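Local coordinates for protein diphthine synthase (Entamoeba histolytica, PDB 3I4T) that probably methylates a modified histidine of elongation factor 2, using S-adenosylmethionine, as a diphthine synthase of the tetrapyrrole methylase family, at residues Ser46-Phe51 with Thr95-Leu100; Val152-Trp157 with Asn212-Gln217; Thr180-Asp185 with Leu269-Pro274. All coordinates share one frame; numbering follows the deposited sequence.

Interaction 1 of 3, residues Ser46-Phe51 with Thr95-Leu100; sequences SCDLVF and TKNVAL
F51 and V98 meet on one face of a parallel beta sheet, the five-stranded N-terminal sheet of a tetrapyrrole-methylase fold, where strands 49-52 and 97-102 run side by side. The phenyl ring reaches back along the strand because its CG sits beside the backbone N (chi1 -66°), which sets CE2 3.7 Å from V98 CG1. That methyl meets the ring at a slant, while A99 O lies at the ring edge, near its plane. L49 shares this face but keeps more distance from V98, and P92 of helix 90-93 touches both of them.

On the other face the small A99 lets C47 lie close: C47 SG comes 3.6 Å from A99 CB, and V50 CG1 stands further off. Y24 and I26 of the neighbouring strand 22-27 add to the packing here, on C47 and A99 respectively.

The backbones are joined by A99 N to L49 O, 2.9 Å, and by F51 N to A99 O, the latter almost straight at 175°. Where the chain leaves helix 38-46, D48 N gives its proton to N97 O at 2.9 Å. The D48 side chain crosses that of K96, OD1 lying 3.2 Å from K96 CB, and OD1 takes a weak bond from N97 N, 3.3 Å with 123° at the hydrogen.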
loop_
_atom_site.group_PDB
_atom_site.type_symbol
_atom_site.label_atom_id
_atom_site.label_comp_id
_atom_site.label_asym_id
_atom_site.label_seq_id
_atom_site.Cartn_x
_atom_site.Cartn_y
_atom_site.Cartn_z
ATOM N N SER A 46 13.065 21.287 -7.419
ATOM C CA SER A 46 13.520 21.457 -8.796
ATOM C C SER A 46 12.420 22.035 -9.695
ATOM O O SER A 46 12.709 22.573 -10.771
ATOM C CB SER A 46 14.058 20.132 -9.369
ATOM O OG SER A 46 13.016 19.291 -9.864
ATOM N N CYS A 47 11.169 21.932 -9.252
ATOM C CA CYS A 47 10.028 22.333 -10.072
ATOM C C CYS A 47 9.803 23.830 -10.074
ATOM O O CYS A 47 10.102 24.509 -9.094
ATOM C CB CYS A 47 8.751 21.627 -9.612
ATOM S SG CYS A 47 8.558 19.989 -10.313
ATOM N N ASP A 48 9.252 24.337 -11.172
ATOM C CA ASP A 48 8.960 25.758 -11.282
ATOM C C ASP A 48 7.633 26.091 -10.604
ATOM O O ASP A 48 7.456 27.197 -10.088
ATOM C CB ASP A 48 8.945 26.198 -12.750
ATOM C CG ASP A 48 10.145 25.681 -13.529
ATOM O OD1 ASP A 48 9.932 24.975 -14.542
ATOM O OD2 ASP A 48 11.298 25.963 -13.124
ATOM N N LEU A 49 6.705 25.138 -10.610
ATOM C CA LEU A 49 5.389 25.346 -10.006
ATOM C C LEU A 49 5.001 24.133 -9.184
ATOM O O LEU A 49 5.233 22.995 -9.596
ATOM C CB LEU A 49 4.330 25.611 -11.080
ATOM C CG LEU A 49 4.416 26.899 -11.914
ATOM C CD1 LEU A 49 3.697 26.708 -13.231
ATOM C CD2 LEU A 49 3.869 28.140 -11.183
ATOM N N VAL A 50 4.411 24.379 -8.019
ATOM C CA VAL A 50 4.048 23.304 -7.106
ATOM C C VAL A 50 2.583 23.413 -6.701
ATOM O O VAL A 50 2.168 24.389 -6.083
ATOM C CB VAL A 50 4.945 23.294 -5.846
ATOM C CG1 VAL A 50 4.622 22.080 -4.969
ATOM C CG2 VAL A 50 6.416 23.298 -6.231
ATOM N N PHE A 51 1.801 22.406 -7.052
ATOM C CA PHE A 51 0.386 22.406 -6.732
ATOM C C PHE A 51 0.081 21.397 -5.646
ATOM O O PHE A 51 0.683 20.319 -5.587
ATOM C CB PHE A 51 -0.457 22.081 -7.958
ATOM C CG PHE A 51 -0.402 23.122 -9.035
ATOM C CD1 PHE A 51 -1.425 24.055 -9.165
ATOM C CD2 PHE A 51 0.665 23.162 -9.934
ATOM C CE1 PHE A 51 -1.384 25.027 -10.176
ATOM C CE2 PHE A 51 0.722 24.116 -10.944
ATOM C CZ PHE A 51 -0.307 25.053 -11.069
ATOM N N THR A 95 5.307 22.920 -20.804
ATOM C CA THR A 95 6.601 23.593 -21.006
ATOM C C THR A 95 7.568 23.561 -19.806
ATOM O O THR A 95 8.791 23.533 -19.993
ATOM C CB THR A 95 6.404 25.058 -21.444
ATOM O OG1 THR A 95 5.440 25.690 -20.588
ATOM C CG2 THR A 95 5.930 25.128 -22.912
ATOM N N LYS A 96 7.025 23.558 -18.588
ATOM C CA LYS A 96 7.835 23.634 -17.363
ATOM C C LYS A 96 7.659 22.404 -16.480
ATOM O O LYS A 96 6.639 21.723 -16.556
ATOM C CB LYS A 96 7.433 24.869 -16.554
ATOM C CG LYS A 96 7.599 26.192 -17.285
ATOM C CD LYS A 96 6.722 27.263 -16.674
ATOM C CE LYS A 96 6.150 28.170 -17.757
ATOM N NZ LYS A 96 4.840 28.769 -17.349
ATOM N N ASN A 97 8.656 22.135 -15.635
ATOM C CA ASN A 97 8.540 21.114 -14.587
ATOM C C ASN A 97 7.537 21.538 -13.520
ATOM O O ASN A 97 7.751 22.511 -12.799
ATOM C CB ASN A 97 9.892 20.828 -13.941
ATOM C CG ASN A 97 10.907 20.301 -14.925
ATOM O OD1 ASN A 97 10.785 19.183 -15.425
ATOM N ND2 ASN A 97 11.920 21.106 -15.211
ATOM N N VAL A 98 6.441 20.793 -13.440
ATOM C CA VAL A 98 5.333 21.084 -12.550
ATOM C C VAL A 98 5.182 19.914 -11.579
ATOM O O VAL A 98 5.337 18.757 -11.966
ATOM C CB VAL A 98 4.022 21.291 -13.357
ATOM C CG1 VAL A 98 2.803 21.409 -12.439
ATOM C CG2 VAL A 98 4.138 22.518 -14.265
ATOM N N ALA A 99 4.905 20.226 -10.316
ATOM C CA ALA A 99 4.702 19.198 -9.299
ATOM C C ALA A 99 3.277 19.249 -8.779
ATOM O O ALA A 99 2.746 20.329 -8.496
ATOM C CB ALA A 99 5.683 19.374 -8.155
ATOM N N LEU A 100 2.652 18.080 -8.689
ATOM C CA LEU A 100 1.358 17.943 -8.039
ATOM C C LEU A 100 1.511 17.083 -6.795
ATOM O O LEU A 100 1.969 15.952 -6.866
ATOM C CB LEU A 100 0.314 17.343 -8.988
ATOM C CG LEU A 100 -1.062 17.009 -8.386
ATOM C CD1 LEU A 100 -1.748 18.230 -7.734
ATOM C CD2 LEU A 100 -1.965 16.377 -9.433
#

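Interaction 2 of 3, residues Val152-Trp157 with Asn212-Gln217; sequences VSVCFW and NQCIEQ
Q217 NE2 is gripped twice: it gives one proton to C155 O at 2.9 Å, and another to water 2 at 3.2 Å. The first bond is nearly straight, with the acceptor lying in the amide plane. Water 2 also accepts from W157 N at 2.8 Å, tying the same amide to the loop backbone two residues further on. At the other end of the amide, OE1 is held by the hydroxyl of Y166 from helix 166-175, so both ends are engaged and the group's rotation is well defined.

That amide lies flat over one face of the W157 indole, the planes only 14° apart, with CD offset toward the rim. An extended chain, its CG anti to the backbone N (chi1 -159°), carries the amide out from the helix to the loop. Behind it CG sits above the six-membered ring, 3.6 Å from the centroid, a CH-pi contact. The indole NE1 itself bonds to P163 O.

From the opposite direction V154 CG1 approaches Q217 OE1, while V154 CG2 rests against C214 SG at 4.2 Å. Further out, Q213 NE2 stands at the edge of the F156 ring, whose plane is turned 74° from the Q213 amide; R207 makes a cation-pi contact with that ring.

The whole is helix-on-sheet packing in an alpha/beta fold: helix 211-225 lies against the end of strand 152-154 and the loop that follows, with one glutamine bridging to the loop backbone.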
loop_
_atom_site.group_PDB
_atom_site.type_symbol
_atom_site.label_atom_id
_atom_site.label_comp_id
_atom_site.label_asym_id
_atom_site.label_seq_id
_atom_site.Cartn_x
_atom_site.Cartn_y
_atom_site.Cartn_z
ATOM N N VAL A 152 -13.712 -1.315 -0.522
ATOM C CA VAL A 152 -15.053 -0.771 -0.790
ATOM C C VAL A 152 -15.202 0.665 -0.265
ATOM O O VAL A 152 -14.478 1.081 0.650
ATOM C CB VAL A 152 -16.192 -1.666 -0.237
ATOM C CG1 VAL A 152 -16.104 -3.058 -0.807
ATOM C CG2 VAL A 152 -16.176 -1.702 1.283
ATOM N N SER A 153 -16.140 1.405 -0.858
ATOM C CA SER A 153 -16.387 2.812 -0.503
ATOM C C SER A 153 -17.825 3.035 -0.072
ATOM O O SER A 153 -18.766 2.632 -0.769
ATOM C CB SER A 153 -16.050 3.756 -1.672
ATOM O OG SER A 153 -14.642 3.844 -1.864
ATOM N N VAL A 154 -17.987 3.678 1.081
ATOM C CA VAL A 154 -19.306 4.080 1.555
ATOM C C VAL A 154 -19.514 5.563 1.234
ATOM O O VAL A 154 -18.644 6.387 1.506
ATOM C CB VAL A 154 -19.499 3.766 3.057
ATOM C CG1 VAL A 154 -20.867 4.228 3.534
ATOM C CG2 VAL A 154 -19.362 2.269 3.298
ATOM N N CYS A 155 -20.662 5.876 0.633
ATOM C CA CYS A 155 -21.002 7.234 0.209
ATOM C C CYS A 155 -22.038 7.880 1.131
ATOM O O CYS A 155 -22.788 7.177 1.821
ATOM C CB CYS A 155 -21.539 7.214 -1.226
ATOM S SG CYS A 155 -20.310 6.701 -2.480
ATOM N N PHE A 156 -22.069 9.216 1.133
ATOM C CA PHE A 156 -23.123 9.963 1.811
ATOM C C PHE A 156 -24.461 9.791 1.097
ATOM O O PHE A 156 -24.562 10.029 -0.107
ATOM C CB PHE A 156 -22.787 11.462 1.889
ATOM C CG PHE A 156 -21.900 11.829 3.045
ATOM C CD1 PHE A 156 -22.331 11.658 4.354
ATOM C CD2 PHE A 156 -20.635 12.369 2.819
ATOM C CE1 PHE A 156 -21.516 11.996 5.420
ATOM C CE2 PHE A 156 -19.810 12.712 3.883
ATOM C CZ PHE A 156 -20.251 12.532 5.180
ATOM N N TRP A 157 -25.481 9.392 1.847
ATOM C CA TRP A 157 -26.825 9.267 1.299
ATOM C C TRP A 157 -27.502 10.624 1.178
ATOM O O TRP A 157 -27.275 11.516 2.003
ATOM C CB TRP A 157 -27.655 8.312 2.144
ATOM C CG TRP A 157 -27.371 6.868 1.847
ATOM C CD1 TRP A 157 -26.415 6.368 1.004
ATOM C CD2 TRP A 157 -28.039 5.736 2.410
ATOM N NE1 TRP A 157 -26.458 4.996 0.998
ATOM C CE2 TRP A 157 -27.443 4.580 1.854
ATOM C CE3 TRP A 157 -29.088 5.586 3.325
ATOM C CZ2 TRP A 157 -27.858 3.286 2.188
ATOM C CZ3 TRP A 157 -29.505 4.297 3.659
ATOM C CH2 TRP A 157 -28.891 3.163 3.089
ATOM N N ASN A 212 -18.909 6.446 12.728
ATOM C CA ASN A 212 -20.254 6.425 13.310
ATOM C C ASN A 212 -21.340 6.385 12.231
ATOM O O ASN A 212 -22.218 5.513 12.254
ATOM C CB ASN A 212 -20.477 7.639 14.235
ATOM C CG ASN A 212 -19.359 7.823 15.261
ATOM O OD1 ASN A 212 -18.445 8.624 15.055
ATOM N ND2 ASN A 212 -19.428 7.087 16.367
ATOM N N GLN A 213 -21.263 7.331 11.292
ATOM C CA GLN A 213 -22.191 7.413 10.161
ATOM C C GLN A 213 -22.030 6.229 9.218
ATOM O O GLN A 213 -22.989 5.819 8.566
ATOM C CB GLN A 213 -21.970 8.695 9.362
ATOM C CG GLN A 213 -22.262 9.962 10.105
ATOM C CD GLN A 213 -21.672 11.183 9.414
ATOM O OE1 GLN A 213 -20.478 11.232 9.105
ATOM N NE2 GLN A 213 -22.511 12.181 9.178
ATOM N N CYS A 214 -20.812 5.702 9.132
ATOM C CA CYS A 214 -20.534 4.520 8.324
ATOM C C CYS A 214 -21.234 3.289 8.893
ATOM O O CYS A 214 -21.929 2.583 8.173
ATOM C CB CYS A 214 -19.025 4.259 8.237
ATOM S SG CYS A 214 -18.633 2.663 7.441
ATOM N N ILE A 215 -21.030 3.034 10.185
ATOM C CA ILE A 215 -21.644 1.885 10.853
ATOM C C ILE A 215 -23.162 2.013 10.823
ATOM O O ILE A 215 -23.858 1.043 10.583
ATOM C CB ILE A 215 -21.120 1.714 12.309
ATOM C CG1 ILE A 215 -19.644 1.300 12.316
ATOM C CG2 ILE A 215 -21.957 0.709 13.085
ATOM C CD1 ILE A 215 -19.018 1.295 13.686
ATOM N N GLU A 216 -23.673 3.215 11.035
ATOM C CA GLU A 216 -25.112 3.433 10.990
ATOM C C GLU A 216 -25.678 2.948 9.660
ATOM O O GLU A 216 -26.624 2.164 9.633
ATOM C CB GLU A 216 -25.440 4.918 11.203
ATOM C CG GLU A 216 -26.905 5.215 11.475
ATOM C CD GLU A 216 -27.251 6.679 11.215
ATOM O OE1 GLU A 216 -26.967 7.173 10.091
ATOM O OE2 GLU A 216 -27.809 7.338 12.130
ATOM N N GLN A 217 -25.077 3.405 8.563
ATOM C CA GLN A 217 -25.545 3.061 7.222
ATOM C C GLN A 217 -25.443 1.555 6.938
ATOM O O GLN A 217 -26.367 0.968 6.372
ATOM C CB GLN A 217 -24.772 3.851 6.163
ATOM C CG GLN A 217 -25.518 3.944 4.846
ATOM C CD GLN A 217 -24.659 4.450 3.708
ATOM O OE1 GLN A 217 -24.173 3.664 2.895
ATOM N NE2 GLN A 217 -24.484 5.764 3.630
HETATM O O HOH W 1 -23.002 4.346 -0.117
HETATM O O HOH W 2 -25.418 8.714 4.550
#

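Interaction 3 of 3, residues Thr180-Asp185 with Leu269-Pro274; sequences TLVLLD and LLIPAP
L181 CD1 overlaps L270 CD2 at 3.4 Å, a close approach of two methyl groups on one face of an antiparallel strand pair. The two leucines face each other in the non-hydrogen-bonded pair, and their side chains slant across one another. L181 has CG anti to the backbone N (chi1 170°), L270 has it beside the N (chi1 -47°), and these different turns bring the branch ends together. V237 and M239 of strand 235-240 pack on L270 here.

The other face holds T180, V182, L269 and I271. V182 CB lies 3.9 Å from L269 CB, and V182 CG2 reaches I271 CD1 at 3.8 Å, diagonally, to the next pair on this face. C214 of helix 211-225 touches both V182 and L269 on this face, and V152 of the parallel neighbour strand packs on T180 and V182.

Two hydrogen-bonded pairs flank the leucines. V182 N gives to L269 O at 2.8 Å, returned by the longer L269 N to V182 O. T180 and I271 exchange T180 N to I271 O at 2.8 Å and I271 N to T180 O at 2.9 Å. Water 3 accepts from T180 OG1 and donates to I271 O, whereas N173 ND2 supplies the hydroxyl's other bond. With these backbone groups paired and the T180 hydroxyl bonded to water and an asparagine, both faces can be buried in apolar packing.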
loop_
_atom_site.group_PDB
_atom_site.type_symbol
_atom_site.label_atom_id
_atom_site.label_comp_id
_atom_site.label_asym_id
_atom_site.label_seq_id
_atom_site.Cartn_x
_atom_site.Cartn_y
_atom_site.Cartn_z
ATOM N N THR A 180 -11.970 -6.826 4.886
ATOM C CA THR A 180 -12.373 -5.680 4.079
ATOM C C THR A 180 -11.901 -4.344 4.663
ATOM O O THR A 180 -12.024 -4.088 5.870
ATOM C CB THR A 180 -13.924 -5.633 3.844
ATOM O OG1 THR A 180 -14.394 -6.896 3.353
ATOM C CG2 THR A 180 -14.293 -4.552 2.844
ATOM N N LEU A 181 -11.360 -3.501 3.782
ATOM C CA LEU A 181 -11.107 -2.103 4.085
ATOM C C LEU A 181 -12.246 -1.281 3.537
ATOM O O LEU A 181 -12.542 -1.341 2.344
ATOM C CB LEU A 181 -9.793 -1.631 3.456
ATOM C CG LEU A 181 -9.495 -0.128 3.474
ATOM C CD1 LEU A 181 -9.285 0.398 4.914
ATOM C CD2 LEU A 181 -8.278 0.139 2.606
ATOM N N VAL A 182 -12.883 -0.520 4.420
ATOM C CA VAL A 182 -14.006 0.326 4.064
ATOM C C VAL A 182 -13.559 1.792 4.062
ATOM O O VAL A 182 -13.292 2.375 5.111
ATOM C CB VAL A 182 -15.175 0.132 5.047
ATOM C CG1 VAL A 182 -16.398 0.928 4.592
ATOM C CG2 VAL A 182 -15.511 -1.349 5.199
ATOM N N LEU A 183 -13.449 2.372 2.876
ATOM C CA LEU A 183 -13.088 3.783 2.748
ATOM C C LEU A 183 -14.351 4.629 2.818
ATOM O O LEU A 183 -15.399 4.215 2.345
ATOM C CB LEU A 183 -12.303 4.030 1.456
ATOM C CG LEU A 183 -10.940 3.328 1.359
ATOM C CD1 LEU A 183 -10.294 3.623 0.020
ATOM C CD2 LEU A 183 -9.999 3.741 2.499
ATOM N N LEU A 184 -14.252 5.793 3.447
ATOM C CA LEU A 184 -15.429 6.629 3.734
ATOM C C LEU A 184 -15.432 7.880 2.851
ATOM O O LEU A 184 -14.398 8.270 2.313
ATOM C CB LEU A 184 -15.495 7.006 5.227
ATOM C CG LEU A 184 -15.324 5.898 6.277
ATOM C CD1 LEU A 184 -15.580 6.422 7.699
ATOM C CD2 LEU A 184 -16.208 4.704 5.991
ATOM N N ASP A 185 -16.598 8.492 2.710
ATOM C CA ASP A 185 -16.817 9.555 1.740
ATOM C C ASP A 185 -16.220 10.883 2.184
ATOM O O ASP A 185 -15.994 11.115 3.376
ATOM C CB ASP A 185 -18.325 9.704 1.491
ATOM C CG ASP A 185 -18.648 10.376 0.170
ATOM O OD1 ASP A 185 -17.737 10.623 -0.649
ATOM O OD2 ASP A 185 -19.843 10.657 -0.046
ATOM N N LEU A 269 -12.823 2.020 8.257
ATOM C CA LEU A 269 -13.292 0.856 8.976
ATOM C C LEU A 269 -12.699 -0.418 8.390
ATOM O O LEU A 269 -12.562 -0.549 7.172
ATOM C CB LEU A 269 -14.823 0.791 8.876
ATOM C CG LEU A 269 -15.544 -0.262 9.707
ATOM C CD1 LEU A 269 -15.393 0.025 11.182
ATOM C CD2 LEU A 269 -16.998 -0.303 9.326
ATOM N N LEU A 270 -12.348 -1.355 9.259
ATOM C CA LEU A 270 -11.924 -2.676 8.818
ATOM C C LEU A 270 -12.912 -3.728 9.284
ATOM O O LEU A 270 -13.229 -3.827 10.475
ATOM C CB LEU A 270 -10.523 -3.018 9.320
ATOM C CG LEU A 270 -9.407 -1.978 9.186
ATOM C CD1 LEU A 270 -8.115 -2.569 9.742
ATOM C CD2 LEU A 270 -9.210 -1.505 7.763
ATOM N N ILE A 271 -13.412 -4.497 8.328
ATOM C CA ILE A 271 -14.294 -5.592 8.632
ATOM C C ILE A 271 -13.533 -6.895 8.412
ATOM O O ILE A 271 -13.359 -7.334 7.269
ATOM C CB ILE A 271 -15.592 -5.556 7.786
ATOM C CG1 ILE A 271 -16.301 -4.203 7.943
ATOM C CG2 ILE A 271 -16.512 -6.715 8.195
ATOM C CD1 ILE A 271 -17.494 -4.004 6.998
ATOM N N PRO A 272 -13.061 -7.507 9.513
ATOM C CA PRO A 272 -12.283 -8.744 9.454
ATOM C C PRO A 272 -13.059 -9.864 8.783
ATOM O O PRO A 272 -14.282 -9.845 8.813
ATOM C CB PRO A 272 -12.058 -9.092 10.931
ATOM C CG PRO A 272 -12.195 -7.793 11.670
ATOM C CD PRO A 272 -13.186 -6.981 10.889
ATOM N N ALA A 273 -12.358 -10.830 8.183
ATOM C CA ALA A 273 -12.985 -12.095 7.743
ATOM C C ALA A 273 -13.656 -12.832 8.921
ATOM O O ALA A 273 -13.297 -12.596 10.069
ATOM C CB ALA A 273 -11.939 -12.996 7.088
ATOM N N PRO A 274 -14.626 -13.731 8.641
ATOM C CA PRO A 274 -15.206 -14.534 9.721
ATOM C C PRO A 274 -14.194 -15.338 10.557
ATOM O O PRO A 274 -14.469 -15.610 11.719
ATOM C CB PRO A 274 -16.176 -15.457 8.978
ATOM C CG PRO A 274 -16.634 -14.625 7.825
ATOM C CD PRO A 274 -15.365 -13.930 7.378
HETATM O O HOH W 3 -14.484 -8.644 5.245
#

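Interactions 2 and 3 belong together: their centres are about 11 Å apart and both reach the mixed sheet, in which strands 152-154 and 180-187 are parallel neighbours. V152 O and L183 N, 2.8 Å apart, probably share a hydrogen bond, as do F156 N and D185 OD2 at 2.9 Å, and C214 SG packs on L184 CD2. Interaction 1 lies on the opposite side of the chain's centre, in the separate parallel sheet, its centre about 37 Å from interaction 2 and 36 Å from interaction 3. Two such alpha/beta halves are the hallmark of this methylase family, whose relatives bind S-adenosylmethionine in the cleft between them.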